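Local atomic coordinates of putative enoyl-CoA hydratase/isomerase (PDB entry 4MI2), a protein that probably isomerises an epoxidised phenylacetyl-CoA ring during phenylacetate degradation, as a member of the enoyl-CoA hydratase/isomerase family. Residues Tyr11-Ala16 against Gly48-Val53; Ala19-Asp24 against Arg54-Ser59; Pro106-Ile111 against Ser201-Leu206. All blocks are in the same frame, centred on the assembly; numbering follows the deposited sequence.

In the fold
The three contacts step across the six-stranded mixed sheet of a crotonase-like fold. Contact 1 ties the outermost strand 9-13 to the loop after helix 34-49. Contact 2 pairs strands 18-23 and 55-60, which flank that helix in the chain. Contact 3 packs the next strand, 107-111, against helix 195-207. The centres of contacts 1 and 2 are about 10 Å apart. The centres of contacts 2 and 3 are about 9 Å apart. The centres of contacts 1 and 3 are about 13 Å apart. The segments of contacts 1 and 2 alternate along the chain; contact 3 comes later. Contact 2 touches both others. Sequence-distant parts are thus bound into one sheet with helices packed on both of its faces.

Contact 1 of 3, residues Tyr11-Ala16 against Gly48-Val53; sequences YSVNHA and GGDPAV
V13 turns its CG2 methyl to D50 and V53 because CG1 is anti to the backbone N (chi1 -179°), which puts CG2 beside that N. D50 answers with an extended first torsion: its CG is anti to N (chi1 -172°), and the carboxylate reaches back toward the strand from the opposite direction. V13 CG2 then lies 3.9 Å from D50 OD2 and 4.1 Å from V53 CG2. The two valines cross at a slant, methyl on methyl. No direct hydrogen bond joins the segments.

The polar link is a water. It sits 2.7 Å from Y11 OH, at the edge of the ring and in its plane, and donates a 2.6 Å bond to D50 OD2. The tyrosine hydroxyl stays 4.5 Å from D50 OD2.

Here the chain leaves helix 34-49 and heads for strand 55-60, so the segment 48-53 is the second connection of a beta-alpha-beta unit. D50 is the first residue beyond the helix with non-helical backbone angles. It opens a type I turn that ends at V53, with V53 N bonded to D50 O at 3.1 Å. Its side chain adds an Asx turn: OD1 accepts from A52 N at 2.9 Å, from above the carboxylate plane. One oxygen thus serves the turn and the other serves the water, which limits rotation of the group.

On the other segment, N14 also makes an Asx turn. Its OD1 takes the N-H of A16 at 2.9 Å, in a bent bond from above the amide plane, and that of V18, as the chain bends from strand 9-13 into the antiparallel strand 18-23. The Y11 side chain packs on A43, A46 and A47 of helix 34-49, and V53 touches A19 of strand 18-23.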
ATOM      1  N   TYR B  11      19.020  27.664  -9.142  1.00 23.91           N
ATOM      2  CA  TYR B  11      19.654  26.385  -9.413  1.00 23.31           C
ATOM      3  C   TYR B  11      21.158  26.509  -9.237  1.00 23.74           C
ATOM      4  O   TYR B  11      21.768  27.469  -9.714  1.00 24.60           O
ATOM      5  CB  TYR B  11      19.345  25.930 -10.841  1.00 23.08           C
ATOM      6  CG  TYR B  11      19.987  24.615 -11.221  1.00 22.63           C
ATOM      7  CD1 TYR B  11      19.448  23.416 -10.796  1.00 22.18           C
ATOM      8  CD2 TYR B  11      21.135  24.573 -12.010  1.00 23.09           C
ATOM      9  CE1 TYR B  11      20.021  22.201 -11.142  1.00 22.17           C
ATOM     10  CE2 TYR B  11      21.722  23.361 -12.366  1.00 23.12           C
ATOM     11  CZ  TYR B  11      21.155  22.176 -11.926  1.00 22.65           C
ATOM     12  OH  TYR B  11      21.718  20.966 -12.259  1.00 22.64           O
ATOM     13  N   SER B  12      21.751  25.534  -8.557  1.00 23.72           N
ATOM     14  CA  SER B  12      23.209  25.420  -8.465  1.00 24.12           C
ATOM     15  C   SER B  12      23.622  23.972  -8.200  1.00 23.80           C
ATOM     16  O   SER B  12      22.858  23.194  -7.629  1.00 23.31           O
ATOM     17  CB  SER B  12      23.751  26.318  -7.349  1.00 24.42           C
ATOM     18  OG  SER B  12      23.241  25.913  -6.090  1.00 24.41           O
ATOM     19  N   VAL B  13      24.828  23.615  -8.627  1.00 24.01           N
ATOM     20  CA  VAL B  13      25.414  22.313  -8.288  1.00 24.04           C
ATOM     21  C   VAL B  13      26.658  22.588  -7.461  1.00 24.00           C
ATOM     22  O   VAL B  13      27.532  23.327  -7.911  1.00 24.40           O
ATOM     23  CB  VAL B  13      25.818  21.506  -9.539  1.00 24.51           C
ATOM     24  CG1 VAL B  13      26.397  20.150  -9.131  1.00 24.71           C
ATOM     25  CG2 VAL B  13      24.633  21.336 -10.483  1.00 24.31           C
ATOM     26  N   ASN B  14      26.745  22.010  -6.263  1.00 23.39           N
ATOM     27  CA  ASN B  14      27.884  22.286  -5.384  1.00 23.16           C
ATOM     28  C   ASN B  14      29.081  21.341  -5.613  1.00 23.64           C
ATOM     29  O   ASN B  14      29.083  20.513  -6.531  1.00 23.36           O
ATOM     30  CB  ASN B  14      27.444  22.368  -3.900  1.00 22.71           C
ATOM     31  CG  ASN B  14      27.308  21.012  -3.218  1.00 22.56           C
ATOM     32  OD1 ASN B  14      27.559  19.962  -3.805  1.00 22.52           O
ATOM     33  ND2 ASN B  14      26.898  21.039  -1.954  1.00 22.36           N
ATOM     34  N   HIS B  15      30.106  21.523  -4.784  1.00 24.03           N
ATOM     35  CA  HIS B  15      31.357  20.750  -4.836  1.00 24.83           C
ATOM     36  C   HIS B  15      31.156  19.237  -4.740  1.00 24.81           C
ATOM     37  O   HIS B  15      31.901  18.474  -5.347  1.00 25.67           O
ATOM     38  CB  HIS B  15      32.280  21.201  -3.693  1.00 25.21           C
ATOM     39  CG  HIS B  15      31.631  21.129  -2.344  1.00 25.06           C
ATOM     40  ND1 HIS B  15      30.805  22.124  -1.864  1.00 24.83           N
ATOM     41  CD2 HIS B  15      31.658  20.166  -1.393  1.00 25.50           C
ATOM     42  CE1 HIS B  15      30.358  21.780  -0.668  1.00 25.09           C
ATOM     43  NE2 HIS B  15      30.856  20.594  -0.360  1.00 25.50           N
ATOM     44  N   ALA B  16      30.164  18.814  -3.964  1.00 23.99           N
ATOM     45  CA  ALA B  16      29.898  17.396  -3.735  1.00 24.06           C
ATOM     46  C   ALA B  16      28.892  16.786  -4.735  1.00 23.78           C
ATOM     47  O   ALA B  16      28.537  15.615  -4.616  1.00 24.09           O
ATOM     48  CB  ALA B  16      29.405  17.198  -2.310  1.00 23.91           C
ATOM     49  N   GLY B  48      18.785  16.394 -13.930  1.00 21.69           N
ATOM     50  CA  GLY B  48      18.661  15.016 -14.406  1.00 22.02           C
ATOM     51  C   GLY B  48      19.649  14.616 -15.487  1.00 22.82           C
ATOM     52  O   GLY B  48      19.934  13.428 -15.665  1.00 22.73           O
ATOM     53  N   GLY B  49      20.144  15.605 -16.227  1.00 23.58           N
ATOM     54  CA  GLY B  49      21.034  15.368 -17.359  1.00 24.51           C
ATOM     55  C   GLY B  49      22.501  15.571 -17.030  1.00 25.13           C
ATOM     56  O   GLY B  49      23.358  15.207 -17.816  1.00 26.02           O
ATOM     57  N   ASP B  50      22.784  16.152 -15.867  1.00 25.16           N
ATOM     58  CA  ASP B  50      24.149  16.452 -15.439  1.00 25.46           C
ATOM     59  C   ASP B  50      24.765  15.229 -14.751  1.00 25.40           C
ATOM     60  O   ASP B  50      24.347  14.869 -13.658  1.00 25.42           O
ATOM     61  CB  ASP B  50      24.132  17.657 -14.484  1.00 25.28           C
ATOM     62  CG  ASP B  50      25.535  18.175 -14.136  1.00 25.69           C
ATOM     63  OD1 ASP B  50      26.526  17.428 -14.268  1.00 26.38           O
ATOM     64  OD2 ASP B  50      25.642  19.340 -13.716  1.00 25.41           O
ATOM     65  N   PRO B  51      25.787  14.607 -15.371  1.00 25.66           N
ATOM     66  CA  PRO B  51      26.345  13.386 -14.798  1.00 25.35           C
ATOM     67  C   PRO B  51      27.198  13.613 -13.544  1.00 24.77           C
ATOM     68  O   PRO B  51      27.572  12.651 -12.880  1.00 24.62           O
ATOM     69  CB  PRO B  51      27.203  12.820 -15.938  1.00 26.19           C
ATOM     70  CG  PRO B  51      27.599  14.008 -16.747  1.00 26.61           C
ATOM     71  CD  PRO B  51      26.508  15.031 -16.590  1.00 26.25           C
ATOM     72  N   ALA B  52      27.501  14.867 -13.224  1.00 24.28           N
ATOM     73  CA  ALA B  52      28.192  15.185 -11.979  1.00 23.86           C
ATOM     74  C   ALA B  52      27.235  15.222 -10.788  1.00 22.95           C
ATOM     75  O   ALA B  52      27.675  15.227  -9.644  1.00 22.99           O
ATOM     76  CB  ALA B  52      28.914  16.514 -12.106  1.00 24.16           C
ATOM     77  N   VAL B  53      25.929  15.243 -11.044  1.00 22.20           N
ATOM     78  CA  VAL B  53      24.947  15.349  -9.964  1.00 21.49           C
ATOM     79  C   VAL B  53      24.770  13.992  -9.276  1.00 20.94           C
ATOM     80  O   VAL B  53      24.514  12.993  -9.940  1.00 20.90           O
ATOM     81  CB  VAL B  53      23.598  15.886 -10.496  1.00 21.27           C
ATOM     82  CG1 VAL B  53      22.489  15.711  -9.468  1.00 20.89           C
ATOM     83  CG2 VAL B  53      23.747  17.349 -10.889  1.00 21.40           C
TER
HETATM   84  O   HOH W   1      23.877  21.188 -13.883  1.00 24.11           O

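Contact 2 of 3, residues Ala19-Asp24 against Arg54-Ser59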
ATOM      1  N   ALA B  19      22.712  19.017  -6.398  1.00 20.97           N
ATOM      2  CA  ALA B  19      21.980  20.045  -7.129  1.00 20.80           C
ATOM      3  C   ALA B  19      20.920  20.634  -6.216  1.00 20.56           C
ATOM      4  O   ALA B  19      20.067  19.915  -5.701  1.00 20.34           O
ATOM      5  CB  ALA B  19      21.345  19.485  -8.391  1.00 20.92           C
ATOM      6  N   ALA B  20      20.998  21.946  -6.005  1.00 20.66           N
ATOM      7  CA  ALA B  20      20.039  22.659  -5.181  1.00 20.64           C
ATOM      8  C   ALA B  20      19.025  23.347  -6.089  1.00 20.69           C
ATOM      9  O   ALA B  20      19.410  24.120  -6.964  1.00 21.31           O
ATOM     10  CB  ALA B  20      20.746  23.676  -4.294  1.00 20.58           C
ATOM     11  N   ILE B  21      17.744  23.040  -5.893  1.00 20.51           N
ATOM     12  CA  ILE B  21      16.654  23.713  -6.592  1.00 20.50           C
ATOM     13  C   ILE B  21      15.829  24.457  -5.542  1.00 20.52           C
ATOM     14  O   ILE B  21      15.238  23.833  -4.657  1.00 20.31           O
ATOM     15  CB  ILE B  21      15.757  22.708  -7.351  1.00 20.71           C
ATOM     16  CG1 ILE B  21      16.593  21.879  -8.339  1.00 20.98           C
ATOM     17  CG2 ILE B  21      14.622  23.434  -8.086  1.00 20.59           C
ATOM     18  CD1 ILE B  21      15.803  20.819  -9.086  1.00 21.01           C
ATOM     19  N   VAL B  22      15.809  25.788  -5.614  1.00 20.80           N
ATOM     20  CA  VAL B  22      15.079  26.587  -4.635  1.00 20.86           C
ATOM     21  C   VAL B  22      13.970  27.398  -5.294  1.00 21.25           C
ATOM     22  O   VAL B  22      14.224  28.203  -6.200  1.00 21.49           O
ATOM     23  CB  VAL B  22      16.006  27.547  -3.850  1.00 21.20           C
ATOM     24  CG1 VAL B  22      15.247  28.202  -2.690  1.00 21.01           C
ATOM     25  CG2 VAL B  22      17.241  26.803  -3.344  1.00 21.13           C
ATOM     26  N   LEU B  23      12.743  27.184  -4.820  1.00 21.22           N
ATOM     27  CA  LEU B  23      11.612  28.028  -5.193  1.00 21.41           C
ATOM     28  C   LEU B  23      11.819  29.372  -4.501  1.00 21.76           C
ATOM     29  O   LEU B  23      11.983  29.419  -3.283  1.00 21.83           O
ATOM     30  CB  LEU B  23      10.285  27.389  -4.752  1.00 21.19           C
ATOM     31  CG  LEU B  23      10.058  25.934  -5.170  1.00 20.84           C
ATOM     32  CD1 LEU B  23       8.676  25.465  -4.752  1.00 20.72           C
ATOM     33  CD2 LEU B  23      10.250  25.750  -6.667  1.00 21.06           C
ATOM     34  N   ASP B  24      11.840  30.452  -5.279  1.00 22.41           N
ATOM     35  CA  ASP B  24      12.248  31.761  -4.775  1.00 22.96           C
ATOM     36  C   ASP B  24      11.288  32.864  -5.225  1.00 23.42           C
ATOM     37  O   ASP B  24      11.681  33.864  -5.815  1.00 24.08           O
ATOM     38  CB  ASP B  24      13.679  32.054  -5.234  1.00 23.42           C
ATOM     39  CG  ASP B  24      14.377  33.115  -4.393  1.00 23.89           C
ATOM     40  OD1 ASP B  24      13.917  33.462  -3.282  1.00 24.39           O
ATOM     41  OD2 ASP B  24      15.431  33.588  -4.843  1.00 24.51           O
ATOM     42  N   ARG B  54      24.932  13.957  -7.954  1.00 20.57           N
ATOM     43  CA  ARG B  54      24.828  12.698  -7.195  1.00 20.46           C
ATOM     44  C   ARG B  54      23.651  12.706  -6.194  1.00 20.05           C
ATOM     45  O   ARG B  54      23.299  11.676  -5.608  1.00 19.80           O
ATOM     46  CB  ARG B  54      26.174  12.345  -6.516  1.00 20.72           C
ATOM     47  CG  ARG B  54      27.407  12.713  -7.354  1.00 21.14           C
ATOM     48  CD  ARG B  54      28.676  11.853  -7.256  1.00 21.43           C
ATOM     49  NE  ARG B  54      28.761  10.849  -6.193  1.00 21.51           N
ATOM     50  CZ  ARG B  54      29.806  10.663  -5.374  1.00 21.82           C
ATOM     51  NH1 ARG B  54      30.881  11.448  -5.423  1.00 22.15           N
ATOM     52  NH2 ARG B  54      29.773   9.684  -4.470  1.00 21.73           N
ATOM     53  N   ALA B  55      23.047  13.875  -6.015  1.00 19.90           N
ATOM     54  CA  ALA B  55      21.817  14.014  -5.228  1.00 19.64           C
ATOM     55  C   ALA B  55      21.199  15.371  -5.516  1.00 19.43           C
ATOM     56  O   ALA B  55      21.881  16.287  -5.976  1.00 19.43           O
ATOM     57  CB  ALA B  55      22.090  13.867  -3.732  1.00 19.62           C
ATOM     58  N   VAL B  56      19.905  15.481  -5.231  1.00 19.23           N
ATOM     59  CA  VAL B  56      19.146  16.699  -5.461  1.00 19.18           C
ATOM     60  C   VAL B  56      18.446  17.099  -4.166  1.00 19.36           C
ATOM     61  O   VAL B  56      17.932  16.248  -3.432  1.00 19.05           O
ATOM     62  CB  VAL B  56      18.100  16.499  -6.569  1.00 18.98           C
ATOM     63  CG1 VAL B  56      17.243  17.743  -6.758  1.00 18.93           C
ATOM     64  CG2 VAL B  56      18.784  16.122  -7.868  1.00 19.23           C
ATOM     65  N   VAL B  57      18.449  18.397  -3.880  1.00 19.71           N
ATOM     66  CA  VAL B  57      17.684  18.920  -2.766  1.00 19.94           C
ATOM     67  C   VAL B  57      16.770  20.037  -3.273  1.00 20.21           C
ATOM     68  O   VAL B  57      17.203  20.981  -3.944  1.00 20.42           O
ATOM     69  CB  VAL B  57      18.563  19.348  -1.563  1.00 20.28           C
ATOM     70  CG1 VAL B  57      19.689  20.280  -1.977  1.00 20.53           C
ATOM     71  CG2 VAL B  57      17.712  19.977  -0.461  1.00 20.29           C
ATOM     72  N   MET B  58      15.493  19.881  -2.958  1.00 20.27           N
ATOM     73  CA  MET B  58      14.454  20.813  -3.343  1.00 20.55           C
ATOM     74  C   MET B  58      14.033  21.565  -2.072  1.00 20.07           C
ATOM     75  O   MET B  58      13.743  20.945  -1.049  1.00 19.59           O
ATOM     76  CB  MET B  58      13.296  20.011  -3.950  1.00 21.08           C
ATOM     77  CG  MET B  58      12.486  20.697  -5.034  1.00 21.98           C
ATOM     78  SD  MET B  58      11.827  19.529  -6.268  1.00 22.72           S
ATOM     79  CE  MET B  58      11.044  18.286  -5.226  1.00 22.51           C
ATOM     80  N   SER B  59      14.043  22.898  -2.131  1.00 19.94           N
ATOM     81  CA  SER B  59      13.632  23.732  -1.007  1.00 20.00           C
ATOM     82  C   SER B  59      12.923  24.988  -1.492  1.00 19.95           C
ATOM     83  O   SER B  59      12.733  25.170  -2.694  1.00 19.53           O
ATOM     84  CB  SER B  59      14.847  24.094  -0.135  1.00 20.34           C
ATOM     85  OG  SER B  59      15.808  24.819  -0.874  1.00 20.41           O
TER
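The flat groups where A19-L23 meets A55-S59 are backbone peptides; no aromatic ring takes part. They join through their N-H and C=O groups, while side chains stand on both faces of the sheet. A19, I21 and V56 lie on one face, and M58 starts out on it before its end turns away. A20, V22, V57 and S59 lie on the other.

The strands run parallel, 13° apart in direction. A19, I21 and L23 supply the bonding groups of their strand, and A55, V57 and S59 those of the other. The ladder runs A19 N to A55 O, V57 N to A19 O, I21 N to V57 O, S59 N to I21 O and L23 N to S59 O, each 2.9 Å. The third is almost straight at its hydrogen (176°). CA-H groups of V56, A20, M58 and V22 come close to the carbonyls of A19, V57, I21 and S59, in that order.

I21 CD1 lies 4.1 Å from V56 CG1, the two side chains crossing at an angle. A19 CB faces V56 CG2 at 4.3 Å. On this face helix 34-49 covers I21 with L40 and L44. On the other face A20 CB lies 4.2 Å from V57 CG1, and V22 CG2 meets S59 OG at 3.5 Å. Helix 195-207 covers V57 there.

Five regular backbone bonds close the beta-alpha-beta crossover through helix 34-49. They satisfy the peptide groups they join, most of them on buried residues, so the largely apolar side chains can pack on the faces without stranding those polar atoms.

Contact 3 of 3, residues Pro106-Ile111 against Ser201-Leu206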
ATOM      1  N   PRO B 106      19.168  10.249  -5.816  1.00 18.35           N
ATOM      2  CA  PRO B 106      18.215  10.536  -4.753  1.00 17.98           C
ATOM      3  C   PRO B 106      17.774  11.995  -4.709  1.00 17.62           C
ATOM      4  O   PRO B 106      18.584  12.882  -4.910  1.00 17.55           O
ATOM      5  CB  PRO B 106      18.985  10.162  -3.482  1.00 18.30           C
ATOM      6  CG  PRO B 106      20.001   9.157  -3.935  1.00 18.54           C
ATOM      7  CD  PRO B 106      20.410   9.657  -5.287  1.00 18.62           C
ATOM      8  N   VAL B 107      16.488  12.222  -4.448  1.00 17.32           N
ATOM      9  CA  VAL B 107      15.915  13.572  -4.387  1.00 17.10           C
ATOM     10  C   VAL B 107      15.325  13.767  -3.009  1.00 16.92           C
ATOM     11  O   VAL B 107      14.507  12.963  -2.573  1.00 16.87           O
ATOM     12  CB  VAL B 107      14.795  13.768  -5.431  1.00 16.97           C
ATOM     13  CG1 VAL B 107      14.196  15.168  -5.332  1.00 16.95           C
ATOM     14  CG2 VAL B 107      15.322  13.514  -6.830  1.00 17.07           C
ATOM     15  N   VAL B 108      15.758  14.830  -2.335  1.00 17.05           N
ATOM     16  CA  VAL B 108      15.320  15.177  -0.994  1.00 17.01           C
ATOM     17  C   VAL B 108      14.565  16.487  -1.097  1.00 16.99           C
ATOM     18  O   VAL B 108      14.943  17.349  -1.891  1.00 16.95           O
ATOM     19  CB  VAL B 108      16.529  15.382  -0.061  1.00 17.34           C
ATOM     20  CG1 VAL B 108      16.082  15.582   1.385  1.00 17.45           C
ATOM     21  CG2 VAL B 108      17.491  14.206  -0.170  1.00 17.52           C
ATOM     22  N   VAL B 109      13.506  16.647  -0.296  1.00 16.94           N
ATOM     23  CA  VAL B 109      12.756  17.899  -0.270  1.00 16.92           C
ATOM     24  C   VAL B 109      12.547  18.386   1.166  1.00 17.24           C
ATOM     25  O   VAL B 109      12.284  17.597   2.078  1.00 17.21           O
ATOM     26  CB  VAL B 109      11.424  17.792  -1.051  1.00 16.67           C
ATOM     27  CG1 VAL B 109      10.482  16.798  -0.394  1.00 16.62           C
ATOM     28  CG2 VAL B 109      10.764  19.159  -1.210  1.00 16.64           C
ATOM     29  N   ALA B 110      12.730  19.695   1.351  1.00 17.53           N
ATOM     30  CA  ALA B 110      12.535  20.366   2.634  1.00 17.99           C
ATOM     31  C   ALA B 110      11.231  21.138   2.552  1.00 18.07           C
ATOM     32  O   ALA B 110      11.074  21.990   1.676  1.00 18.03           O
ATOM     33  CB  ALA B 110      13.690  21.319   2.920  1.00 18.29           C
ATOM     34  N   ILE B 111      10.303  20.839   3.459  1.00 18.28           N
ATOM     35  CA  ILE B 111       8.956  21.400   3.399  1.00 18.44           C
ATOM     36  C   ILE B 111       8.644  22.257   4.625  1.00 19.00           C
ATOM     37  O   ILE B 111       8.426  21.763   5.741  1.00 19.28           O
ATOM     38  CB  ILE B 111       7.880  20.312   3.231  1.00 18.22           C
ATOM     39  CG1 ILE B 111       8.292  19.311   2.145  1.00 17.87           C
ATOM     40  CG2 ILE B 111       6.543  20.943   2.862  1.00 18.17           C
ATOM     41  CD1 ILE B 111       7.347  18.133   2.034  1.00 17.70           C
ATOM     42  N   SER B 201      21.899  18.384   4.716  1.00 23.61           N
ATOM     43  CA  SER B 201      22.797  17.401   5.334  1.00 23.98           C
ATOM     44  C   SER B 201      22.526  16.014   4.786  1.00 23.19           C
ATOM     45  O   SER B 201      23.456  15.288   4.451  1.00 23.27           O
ATOM     46  CB  SER B 201      22.664  17.379   6.855  1.00 24.73           C
ATOM     47  OG  SER B 201      22.865  18.679   7.381  1.00 26.05           O
ATOM     48  N   VAL B 202      21.248  15.656   4.703  1.00 22.26           N
ATOM     49  CA  VAL B 202      20.842  14.362   4.167  1.00 21.62           C
ATOM     50  C   VAL B 202      21.299  14.231   2.716  1.00 21.19           C
ATOM     51  O   VAL B 202      21.921  13.234   2.355  1.00 21.15           O
ATOM     52  CB  VAL B 202      19.312  14.142   4.289  1.00 21.22           C
ATOM     53  CG1 VAL B 202      18.858  12.938   3.474  1.00 20.91           C
ATOM     54  CG2 VAL B 202      18.925  13.958   5.750  1.00 21.52           C
ATOM     55  N   ALA B 203      21.005  15.242   1.897  1.00 20.80           N
ATOM     56  CA  ALA B 203      21.428  15.253   0.490  1.00 20.53           C
ATOM     57  C   ALA B 203      22.942  15.151   0.340  1.00 20.92           C
ATOM     58  O   ALA B 203      23.434  14.469  -0.556  1.00 20.95           O
ATOM     59  CB  ALA B 203      20.923  16.502  -0.212  1.00 20.28           C
ATOM     60  N   GLY B 204      23.675  15.842   1.207  1.00 21.40           N
ATOM     61  CA  GLY B 204      25.141  15.796   1.197  1.00 21.93           C
ATOM     62  C   GLY B 204      25.672  14.405   1.493  1.00 22.23           C
ATOM     63  O   GLY B 204      26.587  13.938   0.822  1.00 22.41           O
ATOM     64  N   ARG B 205      25.084  13.737   2.487  1.00 22.33           N
ATOM     65  CA  ARG B 205      25.464  12.363   2.843  1.00 22.71           C
ATOM     66  C   ARG B 205      25.157  11.383   1.703  1.00 22.39           C
ATOM     67  O   ARG B 205      25.979  10.538   1.351  1.00 22.90           O
ATOM     68  CB  ARG B 205      24.766  11.919   4.140  1.00 22.82           C
ATOM     69  N   LEU B 206      23.982  11.516   1.107  1.00 21.88           N
ATOM     70  CA  LEU B 206      23.619  10.708  -0.066  1.00 21.47           C
ATOM     71  C   LEU B 206      24.539  10.972  -1.259  1.00 21.57           C
ATOM     72  O   LEU B 206      24.858  10.052  -2.016  1.00 21.34           O
ATOM     73  CB  LEU B 206      22.165  10.975  -0.478  1.00 21.03           C
ATOM     74  CG  LEU B 206      21.080  10.483   0.492  1.00 20.94           C
ATOM     75  CD1 LEU B 206      19.716  11.017   0.079  1.00 20.57           C
ATOM     76  CD2 LEU B 206      21.055   8.962   0.563  1.00 20.96           C
TER
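V108 faces helix 195-207, and its side chain carries most of this contact. Its CA-CB bond points to the helix, but CB itself stays behind the two methyls. CG1 is anti to the backbone N (chi1 -173°) and meets no atom of the helical segment closely. This torsion puts CG2 beside the backbone N, and CG2 does the touching. It lies 3.9 Å from L206 CD1, 4.1 Å from V202 CG1 and 4.1 Å from A203 CB. It is also 4.1 Å from A203 CA, so the methyl comes right up to the helix backbone at the small alanine. V202 and L206 are one helical turn apart, and A203 follows V202. The V108 methyl therefore sits among three residues on one side of the helix. The V108 side chain runs diagonally across those of V202 and L206.

P106, just before the strand, extends the patch. Its CB meets L206 CD1 at 3.7 Å. One branch of the leucine thus serves both P106 and V108. No hydrogen bond crosses between the segments; the contact is purely apolar.

The surroundings finish the packing. F214 of helix 211-223 touches both P106 and L206. L170 of a second subunit packs on P106, and L171 of that subunit packs on V202 and L206, so the patch also reaches a subunit interface of the trimer.

Strand and helix run nearly antiparallel (170°), with axes 8.7 Å apart. A203 also touches V57 of the neighbouring strand 55-60. This is the packing of a helix along the parallel part of a mixed sheet, as in the alpha/beta core of the crotonase fold.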